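Local coordinates for protein ribonucleotide monophosphatase NagD (Escherichia coli, PDB 2C4N) that probably removes phosphate from a broad range of nucleotides and sugar phosphates, as a magnesium-dependent phosphatase of the haloacid dehalogenase superfamily, at residues A76-R80 against E98-F104; M127-A131 against G162-S167; T196-N202 against L215-V220. One frame throughout, in Å; residues are numbered along the deposited sequence.

Contact 1: residues A76-R80 against E98-F104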
loop_
_atom_site.group_PDB
_atom_site.type_symbol
_atom_site.label_atom_id
_atom_site.label_comp_id
_atom_site.label_asym_id
_atom_site.label_seq_id
_atom_site.Cartn_x
_atom_site.Cartn_y
_atom_site.Cartn_z
ATOM N N ALA A 76 7.773 -25.004 11.581
ATOM C CA ALA A 76 7.841 -26.454 11.425
ATOM C C ALA A 76 6.582 -27.077 12.024
ATOM O O ALA A 76 5.997 -27.985 11.441
ATOM C CB ALA A 76 9.092 -27.011 12.122
ATOM N N ASP A 77 6.165 -26.581 13.187
ATOM C CA ASP A 77 4.970 -27.097 13.847
ATOM C C ASP A 77 3.738 -26.839 12.996
ATOM O O ASP A 77 2.821 -27.654 12.955
ATOM C CB ASP A 77 4.777 -26.455 15.224
ATOM C CG ASP A 77 5.695 -27.046 16.279
ATOM O OD1 ASP A 77 6.141 -28.198 16.099
ATOM O OD2 ASP A 77 5.953 -26.371 17.299
ATOM N N PHE A 78 3.722 -25.694 12.322
ATOM C CA PHE A 78 2.613 -25.330 11.451
ATOM C C PHE A 78 2.532 -26.295 10.267
ATOM O O PHE A 78 1.463 -26.799 9.933
ATOM C CB PHE A 78 2.812 -23.891 10.960
ATOM C CG PHE A 78 1.853 -23.466 9.879
ATOM C CD1 PHE A 78 2.072 -23.827 8.551
ATOM C CD2 PHE A 78 0.732 -22.700 10.188
ATOM C CE1 PHE A 78 1.191 -23.431 7.546
ATOM C CE2 PHE A 78 -0.155 -22.300 9.188
ATOM C CZ PHE A 78 0.073 -22.667 7.865
ATOM N N LEU A 79 3.678 -26.557 9.652
ATOM C CA LEU A 79 3.757 -27.431 8.486
ATOM C C LEU A 79 3.580 -28.918 8.790
ATOM O O LEU A 79 3.155 -29.691 7.926
ATOM C CB LEU A 79 5.088 -27.189 7.773
ATOM C CG LEU A 79 5.213 -25.768 7.205
ATOM C CD1 LEU A 79 6.615 -25.515 6.692
ATOM C CD2 LEU A 79 4.192 -25.590 6.099
ATOM N N ARG A 80 3.917 -29.318 10.010
ATOM C CA ARG A 80 3.771 -30.710 10.418
ATOM C C ARG A 80 2.337 -31.158 10.201
ATOM O O ARG A 80 2.087 -32.256 9.711
ATOM C CB ARG A 80 4.107 -30.878 11.900
ATOM C CG ARG A 80 5.512 -31.344 12.195
ATOM C CD ARG A 80 5.635 -31.762 13.656
ATOM N NE ARG A 80 7.001 -32.150 13.987
ATOM C CZ ARG A 80 7.972 -31.298 14.292
ATOM N NH1 ARG A 80 7.736 -29.993 14.324
ATOM N NH2 ARG A 80 9.187 -31.759 14.553
ATOM N N GLU A 98 14.822 -28.129 11.303
ATOM C CA GLU A 98 13.481 -28.297 11.848
ATOM C C GLU A 98 12.542 -28.900 10.811
ATOM O O GLU A 98 11.736 -29.765 11.131
ATOM C CB GLU A 98 12.916 -26.953 12.318
ATOM C CG GLU A 98 13.539 -26.401 13.588
ATOM C CD GLU A 98 13.217 -27.234 14.817
ATOM O OE1 GLU A 98 12.020 -27.502 15.070
ATOM O OE2 GLU A 98 14.162 -27.615 15.539
ATOM N N LEU A 99 12.647 -28.436 9.568
ATOM C CA LEU A 99 11.801 -28.950 8.496
ATOM C C LEU A 99 12.093 -30.424 8.207
ATOM O O LEU A 99 11.175 -31.214 7.986
ATOM C CB LEU A 99 11.989 -28.109 7.225
ATOM C CG LEU A 99 11.500 -26.658 7.375
ATOM C CD1 LEU A 99 11.779 -25.854 6.123
ATOM C CD2 LEU A 99 10.017 -26.676 7.664
ATOM N N TYR A 100 13.371 -30.792 8.199
ATOM C CA TYR A 100 13.749 -32.184 7.965
ATOM C C TYR A 100 13.176 -33.069 9.067
ATOM O O TYR A 100 12.714 -34.176 8.800
ATOM C CB TYR A 100 15.277 -32.324 7.904
ATOM C CG TYR A 100 15.848 -32.034 6.535
ATOM C CD1 TYR A 100 16.853 -31.090 6.354
ATOM C CD2 TYR A 100 15.352 -32.688 5.412
ATOM C CE1 TYR A 100 17.337 -30.798 5.081
ATOM C CE2 TYR A 100 15.831 -32.410 4.145
ATOM C CZ TYR A 100 16.816 -31.464 3.986
ATOM O OH TYR A 100 17.254 -31.169 2.721
ATOM N N LYS A 101 13.204 -32.574 10.301
ATOM C CA LYS A 101 12.665 -33.322 11.434
ATOM C C LYS A 101 11.141 -33.409 11.356
ATOM O O LYS A 101 10.531 -34.281 11.974
ATOM C CB LYS A 101 13.086 -32.673 12.763
ATOM C CG LYS A 101 14.586 -32.711 13.032
ATOM C CD LYS A 101 15.135 -34.135 13.004
ATOM C CE LYS A 101 15.553 -34.631 14.388
ATOM N NZ LYS A 101 14.428 -34.705 15.360
ATOM N N ALA A 102 10.530 -32.502 10.593
ATOM C CA ALA A 102 9.080 -32.490 10.418
ATOM C C ALA A 102 8.690 -33.385 9.236
ATOM O O ALA A 102 7.532 -33.407 8.821
ATOM C CB ALA A 102 8.584 -31.071 10.179
ATOM N N GLY A 103 9.671 -34.101 8.689
ATOM C CA GLY A 103 9.418 -35.008 7.583
ATOM C C GLY A 103 9.425 -34.415 6.188
ATOM O O GLY A 103 8.936 -35.038 5.247
ATOM N N PHE A 104 9.990 -33.223 6.036
ATOM C CA PHE A 104 10.032 -32.583 4.730
ATOM C C PHE A 104 11.178 -32.964 3.817
ATOM O O PHE A 104 12.253 -33.368 4.259
ATOM C CB PHE A 104 10.064 -31.059 4.874
ATOM C CG PHE A 104 8.710 -30.431 4.959
ATOM C CD1 PHE A 104 7.979 -30.465 6.142
ATOM C CD2 PHE A 104 8.147 -29.833 3.833
ATOM C CE1 PHE A 104 6.702 -29.901 6.206
ATOM C CE2 PHE A 104 6.869 -29.267 3.885
ATOM C CZ PHE A 104 6.144 -29.306 5.071
HETATM O O HOH W 1 10.611 -30.019 13.507
#
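Ala-76 sets the methyl of its side chain against Glu-98, CB to CB at 3.8 Å, where helix 71-80 comes up beside helix 94-101. Its carbonyl group faces the methyl of Ala-102 more loosely, and the alanines at 76 and 102 are consistent with the close backbone approach. Asp-77, one residue on, does not touch the second segment, but its OD1 makes a salt bridge of 3.0 Å to NH1 of Arg-80, while OD2 is hydrogen-bonded to the hydroxyl of Tyr-69. Leu-79 fills the apolar side of the contact. Its CD1 lies 3.7 Å from CD2 of Leu-99, and its CB packs against the Phe-104 ring, 3.5 Å from CE1. Both leucines continue onto Ile-115 of strand 105-116, and Phe-104 reaches Ala-87, so the helix pair is seated on the four-stranded parallel sheet of the cap domain of this HAD phosphatase. Helix 94-101 ends in a Schellman motif, with Gly-103, at positive phi, as the C-prime residue: Phe-104 N bonds to Leu-99 O and Gly-103 N to Tyr-100 O. Ala-102 N shares Leu-99 O, from the opposite face of its plane. On the solvent side, Arg-80 runs extended from CG to NE and passes over Ala-102. The CG of Arg-80 is 3.7 Å from the CB of Ala-102, and this methyl sits under the centre of one guanidinium face, 4.1 Å from its plane. A water receives a weak bond from NH2 of Arg-80 and donates to the backbone oxygen of Glu-98 and, at 3.3 Å, to its carboxylate OE1.

Contact 2: residues M127-A131 against G162-S167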
loop_
_atom_site.group_PDB
_atom_site.type_symbol
_atom_site.label_atom_id
_atom_site.label_comp_id
_atom_site.label_asym_id
_atom_site.label_seq_id
_atom_site.Cartn_x
_atom_site.Cartn_y
_atom_site.Cartn_z
ATOM N N MET A 127 15.304 -15.665 -5.295
ATOM C CA MET A 127 14.142 -14.797 -5.465
ATOM C C MET A 127 13.364 -15.248 -6.695
ATOM O O MET A 127 12.137 -15.320 -6.680
ATOM C CB MET A 127 14.579 -13.340 -5.646
ATOM C CG MET A 127 13.425 -12.350 -5.631
ATOM S SD MET A 127 13.852 -10.685 -6.179
ATOM C CE MET A 127 15.067 -10.205 -4.969
ATOM N N HIS A 128 14.100 -15.555 -7.758
ATOM C CA HIS A 128 13.515 -16.004 -9.016
ATOM C C HIS A 128 12.710 -17.287 -8.835
ATOM O O HIS A 128 11.533 -17.347 -9.182
ATOM C CB HIS A 128 14.626 -16.231 -10.050
ATOM C CG HIS A 128 14.152 -16.854 -11.326
ATOM N ND1 HIS A 128 14.914 -17.754 -12.039
ATOM C CD2 HIS A 128 13.001 -16.702 -12.021
ATOM C CE1 HIS A 128 14.250 -18.133 -13.117
ATOM N NE2 HIS A 128 13.087 -17.509 -13.130
ATOM N N LYS A 129 13.348 -18.319 -8.294
ATOM C CA LYS A 129 12.671 -19.595 -8.089
ATOM C C LYS A 129 11.478 -19.481 -7.156
ATOM O O LYS A 129 10.410 -20.021 -7.441
ATOM C CB LYS A 129 13.640 -20.642 -7.543
ATOM C CG LYS A 129 14.746 -21.048 -8.503
ATOM C CD LYS A 129 15.473 -22.270 -7.958
ATOM C CE LYS A 129 16.750 -22.571 -8.717
ATOM N NZ LYS A 129 17.454 -23.745 -8.119
ATOM N N ALA A 130 11.658 -18.787 -6.039
ATOM C CA ALA A 130 10.571 -18.617 -5.081
ATOM C C ALA A 130 9.393 -17.914 -5.747
ATOM O O ALA A 130 8.247 -18.328 -5.596
ATOM C CB ALA A 130 11.057 -17.807 -3.871
ATOM N N ALA A 131 9.685 -16.859 -6.502
ATOM C CA ALA A 131 8.637 -16.108 -7.187
ATOM C C ALA A 131 7.933 -16.990 -8.217
ATOM O O ALA A 131 6.711 -16.957 -8.342
ATOM C CB ALA A 131 9.234 -14.873 -7.866
ATOM N N GLY A 162 10.833 -8.961 -2.560
ATOM C CA GLY A 162 11.029 -9.181 -3.984
ATOM C C GLY A 162 10.144 -10.287 -4.531
ATOM O O GLY A 162 9.617 -10.187 -5.639
ATOM N N ILE A 163 9.982 -11.349 -3.749
ATOM C CA ILE A 163 9.148 -12.477 -4.152
ATOM C C ILE A 163 7.691 -12.042 -4.290
ATOM O O ILE A 163 7.009 -12.426 -5.240
ATOM C CB ILE A 163 9.254 -13.629 -3.122
ATOM C CG1 ILE A 163 10.706 -14.121 -3.057
ATOM C CG2 ILE A 163 8.319 -14.769 -3.505
ATOM C CD1 ILE A 163 11.030 -14.954 -1.825
ATOM N N GLU A 164 7.219 -11.236 -3.344
ATOM C CA GLU A 164 5.844 -10.735 -3.369
ATOM C C GLU A 164 5.628 -9.816 -4.572
ATOM O O GLU A 164 4.602 -9.887 -5.247
ATOM C CB GLU A 164 5.532 -9.947 -2.089
ATOM C CG GLU A 164 5.704 -10.731 -0.804
ATOM C CD GLU A 164 5.426 -9.901 0.432
ATOM O OE1 GLU A 164 4.257 -9.534 0.663
ATOM O OE2 GLU A 164 6.380 -9.607 1.179
ATOM N N LYS A 165 6.605 -8.952 -4.825
ATOM C CA LYS A 165 6.542 -7.997 -5.934
ATOM C C LYS A 165 6.388 -8.692 -7.287
ATOM O O LYS A 165 5.572 -8.291 -8.117
ATOM C CB LYS A 165 7.813 -7.143 -5.949
ATOM C CG LYS A 165 7.586 -5.664 -6.207
ATOM C CD LYS A 165 6.737 -5.065 -5.099
ATOM C CE LYS A 165 7.127 -3.625 -4.804
ATOM N NZ LYS A 165 6.525 -3.131 -3.529
ATOM N N ILE A 166 7.178 -9.739 -7.496
ATOM C CA ILE A 166 7.152 -10.489 -8.747
ATOM C C ILE A 166 5.914 -11.369 -8.895
ATOM O O ILE A 166 5.274 -11.375 -9.947
ATOM C CB ILE A 166 8.406 -11.390 -8.878
ATOM C CG1 ILE A 166 9.667 -10.524 -8.877
ATOM C CG2 ILE A 166 8.331 -12.225 -10.163
ATOM C CD1 ILE A 166 10.962 -11.313 -8.788
ATOM N N SER A 167 5.569 -12.100 -7.840
ATOM C CA SER A 167 4.428 -13.011 -7.883
ATOM C C SER A 167 3.073 -12.356 -7.662
ATOM O O SER A 167 2.048 -12.893 -8.082
ATOM C CB SER A 167 4.603 -14.122 -6.846
ATOM O OG SER A 167 4.515 -13.600 -5.530
#
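Ala-131 and Ile-163 mark the closest backbone approach, 4.8 Å between their CA atoms, in a packed pair of helices, 124-135 and 156-167, whose local axes cross at -50° and come within 8.7 Å. The pair belongs to one of the helical layers against the four-stranded parallel sheet of the cap domain. Packing is tight where alanine meets isoleucine. CB of Ala-130 touches CD1 of Ile-163 at 3.5 Å, and CB of Ala-131 meets CG2 of Ile-166 at 3.6 Å. Ile-163 holds its CG2 anti to its own backbone N (chi1, measured to CG1, is -61°), which lays that methyl against the backbone N and CA of Ala-131 while CG1 and CD1 extend to Ala-130. Both Ala-130 and Ile-163 also reach the sheet below, at Val-114 and Val-116 respectively.

Met-127 makes a wider contact. Its chain is extended as far as the sulfur and bends only at the last torsion; SD lies 3.9 Å from CA of Gly-162, whose bare backbone permits this approach, and equally far from CD1 of Ile-166, whose side chain it crosses at about a right angle. This side borders a neighbouring subunit, Met-127 packing on its Tyr-122 and Ile-166 on its Thr-147, whereas Lys-165 is exposed. At the end of the second helix OG of Ser-167 is hydrogen-bonded to the amide of Arg-169 and donates to O of Ile-163 (2.8 Å), tilted 33° from the carbonyl plane, and the amide N of Ser-167 reaches the same oxygen from the opposite face.

Contact 3: residues T196-N202 against L215-V220. With MG (magnesium ion), chain B; PO4 (phosphate ion), chain C.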
loop_
_atom_site.group_PDB
_atom_site.type_symbol
_atom_site.label_atom_id
_atom_site.label_comp_id
_atom_site.label_asym_id
_atom_site.label_seq_id
_atom_site.Cartn_x
_atom_site.Cartn_y
_atom_site.Cartn_z
ATOM N N THR A 196 -2.888 -17.549 30.785
ATOM C CA THR A 196 -1.548 -17.270 30.293
ATOM C C THR A 196 -1.328 -15.788 30.064
ATOM O O THR A 196 -2.223 -15.071 29.618
ATOM C CB THR A 196 -1.276 -18.024 28.979
ATOM O OG1 THR A 196 -1.498 -19.424 29.185
ATOM C CG2 THR A 196 0.167 -17.808 28.520
ATOM N N VAL A 197 -0.128 -15.333 30.396
ATOM C CA VAL A 197 0.237 -13.943 30.206
ATOM C C VAL A 197 1.427 -13.931 29.264
ATOM O O VAL A 197 2.214 -14.878 29.234
ATOM C CB VAL A 197 0.663 -13.277 31.546
ATOM C CG1 VAL A 197 1.885 -13.990 32.120
ATOM C CG2 VAL A 197 0.973 -11.800 31.329
ATOM N N ILE A 198 1.536 -12.884 28.463
ATOM C CA ILE A 198 2.685 -12.757 27.588
ATOM C C ILE A 198 3.362 -11.461 27.987
ATOM O O ILE A 198 2.693 -10.462 28.246
ATOM C CB ILE A 198 2.305 -12.705 26.084
ATOM C CG1 ILE A 198 3.568 -12.424 25.254
ATOM C CG2 ILE A 198 1.241 -11.639 25.831
ATOM C CD1 ILE A 198 3.386 -12.648 23.765
ATOM N N VAL A 199 4.685 -11.493 28.078
ATOM C CA VAL A 199 5.463 -10.312 28.430
ATOM C C VAL A 199 6.238 -9.917 27.175
ATOM O O VAL A 199 6.905 -10.753 26.568
ATOM C CB VAL A 199 6.479 -10.611 29.565
ATOM C CG1 VAL A 199 7.255 -9.352 29.914
ATOM C CG2 VAL A 199 5.757 -11.143 30.794
ATOM N N GLY A 200 6.138 -8.654 26.776
ATOM C CA GLY A 200 6.850 -8.215 25.586
ATOM C C GLY A 200 7.161 -6.735 25.609
ATOM O O GLY A 200 6.612 -5.997 26.428
ATOM N N ASP A 201 8.032 -6.298 24.704
ATOM C CA ASP A 201 8.424 -4.893 24.638
ATOM C C ASP A 201 7.862 -4.160 23.425
ATOM O O ASP A 201 7.984 -2.938 23.331
ATOM C CB ASP A 201 9.946 -4.771 24.604
ATOM C CG ASP A 201 10.539 -5.391 23.361
ATOM O OD1 ASP A 201 10.252 -6.578 23.126
ATOM O OD2 ASP A 201 11.279 -4.701 22.624
ATOM N N ASN A 202 7.259 -4.897 22.495
ATOM C CA ASN A 202 6.709 -4.281 21.291
ATOM C C ASN A 202 5.184 -4.322 21.244
ATOM O O ASN A 202 4.583 -5.381 21.058
ATOM C CB ASN A 202 7.263 -4.976 20.045
ATOM C CG ASN A 202 7.033 -4.168 18.782
ATOM O OD1 ASN A 202 6.072 -3.407 18.690
ATOM N ND2 ASN A 202 7.913 -4.335 17.802
ATOM N N LEU A 215 -4.901 -13.413 25.581
ATOM C CA LEU A 215 -4.010 -13.443 26.739
ATOM C C LEU A 215 -3.924 -12.128 27.491
ATOM O O LEU A 215 -4.178 -11.054 26.934
ATOM C CB LEU A 215 -2.585 -13.816 26.315
ATOM C CG LEU A 215 -2.147 -15.269 26.092
ATOM C CD1 LEU A 215 -2.919 -15.883 24.948
ATOM C CD2 LEU A 215 -0.655 -15.288 25.807
ATOM N N GLU A 216 -3.561 -12.221 28.767
ATOM C CA GLU A 216 -3.340 -11.031 29.569
ATOM C C GLU A 216 -1.968 -10.601 29.063
ATOM O O GLU A 216 -1.139 -11.451 28.730
ATOM C CB GLU A 216 -3.277 -11.371 31.064
ATOM C CG GLU A 216 -4.631 -11.463 31.745
ATOM C CD GLU A 216 -4.522 -11.637 33.249
ATOM O OE1 GLU A 216 -3.387 -11.757 33.765
ATOM O OE2 GLU A 216 -5.580 -11.657 33.914
ATOM N N THR A 217 -1.723 -9.301 28.998
ATOM C CA THR A 217 -0.449 -8.820 28.485
ATOM C C THR A 217 0.293 -7.881 29.422
ATOM O O THR A 217 -0.317 -7.096 30.147
ATOM C CB THR A 217 -0.658 -8.077 27.151
ATOM O OG1 THR A 217 -1.557 -6.980 27.365
ATOM C CG2 THR A 217 -1.261 -9.011 26.099
ATOM N N ILE A 218 1.617 -7.970 29.393
ATOM C CA ILE A 218 2.465 -7.101 30.197
ATOM C C ILE A 218 3.488 -6.473 29.271
ATOM O O ILE A 218 4.262 -7.172 28.618
ATOM C CB ILE A 218 3.240 -7.863 31.297
ATOM C CG1 ILE A 218 2.262 -8.487 32.293
ATOM C CG2 ILE A 218 4.177 -6.899 32.031
ATOM C CD1 ILE A 218 2.944 -9.263 33.413
ATOM N N LEU A 219 3.480 -5.151 29.201
ATOM C CA LEU A 219 4.431 -4.442 28.364
ATOM C C LEU A 219 5.584 -3.942 29.226
ATOM O O LEU A 219 5.352 -3.318 30.258
ATOM C CB LEU A 219 3.771 -3.224 27.703
ATOM C CG LEU A 219 4.709 -2.269 26.942
ATOM C CD1 LEU A 219 5.132 -2.890 25.610
ATOM C CD2 LEU A 219 3.991 -0.949 26.691
ATOM N N VAL A 220 6.818 -4.229 28.824
ATOM C CA VAL A 220 7.961 -3.699 29.555
ATOM C C VAL A 220 8.473 -2.574 28.673
ATOM O O VAL A 220 8.314 -2.625 27.454
ATOM C CB VAL A 220 9.079 -4.756 29.792
ATOM C CG1 VAL A 220 8.628 -5.745 30.842
ATOM C CG2 VAL A 220 9.433 -5.471 28.490
HETATM MG MG MG B . 11.191 -7.929 21.563
HETATM P P PO4 C . 9.443 -8.338 16.924
HETATM O O1 PO4 C . 10.659 -9.173 17.081
HETATM O O2 PO4 C . 9.823 -6.905 16.919
HETATM O O3 PO4 C . 8.774 -8.676 15.645
HETATM O O4 PO4 C . 8.512 -8.600 18.049
HETATM O O HOH W 2 12.081 -6.121 20.380
HETATM O O HOH W 3 9.110 -7.775 20.556
#
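Five backbone hydrogen bonds join strand 196-200 to strand 216-220, running alternately in the two directions of a parallel pair. Ile-198 bonds through both its N and its O: the N donates to Glu-216 O at 3.0 Å, and the O accepts from Ile-218 N at 2.9 Å. Next, Gly-200 N donates to Ile-218 O at 3.0 Å, and Gly-200 O takes the amide of Val-220. The bond from Glu-216 N to Thr-196 O, at 3.3 Å, is the longest of the five.

Beyond the last rung the chain enters the metal site. OD1 of Asp-201 binds the magnesium ion at 2.3 Å, beside Asp-9 and the backbone oxygen of Asp-11, and two waters are also ligands. The other carboxylate oxygen, OD2, accepts from one of those waters and from the amide of Val-224, which together fix the rotation of the group. Asn-202 splits its amide: OD1 caps the following helix at the N of Arg-204, while ND2 makes a weak bond to O2 of a phosphate ion. That ion, probably from the crystallisation liquor, sits among residues that probably bind substrate, Lys-176, Asn-202 and Thr-205. The strands and helix 203-212 form a beta-alpha-beta crossover of this Rossmann-like HAD core, and metal and phosphate lie at the C-terminal ends of the parallel strands.

Mostly apolar side chains line both faces. Val-197 holds CG2 anti to its backbone N (chi1 to CG1 is 61°), which carries that methyl to 3.7 Å from CG1 of Ile-218; Val-199 lies side by side with Ile-218 on the same face. On the other, CG2 of Ile-198 meets CG2 of Thr-217 at 3.6 Å, and CD2 of Leu-215 lies 3.9 Å from CB of Ile-198.

How the contacts relate
From the N terminus the chain first lays down strands of the six-stranded parallel sheet, then enters the cap domain. There contact 1 closes a loop of 17 residues containing strand 86-90, joining two helices. After strand 105-116, contact 2 closes a longer loop of 30 residues, again pairing helices in the layers about the four-stranded sheet. The chain then returns to the six-stranded sheet, where contact 3 closes the 12-residue helical crossover between neighbouring strands at the magnesium site. The three loops follow in series, neither nested nor crossed. Contacts 1 and 2 have centres 23 Å apart; contact 3 lies across the chain's centre from both, its centre about 35 Å from that of contact 2.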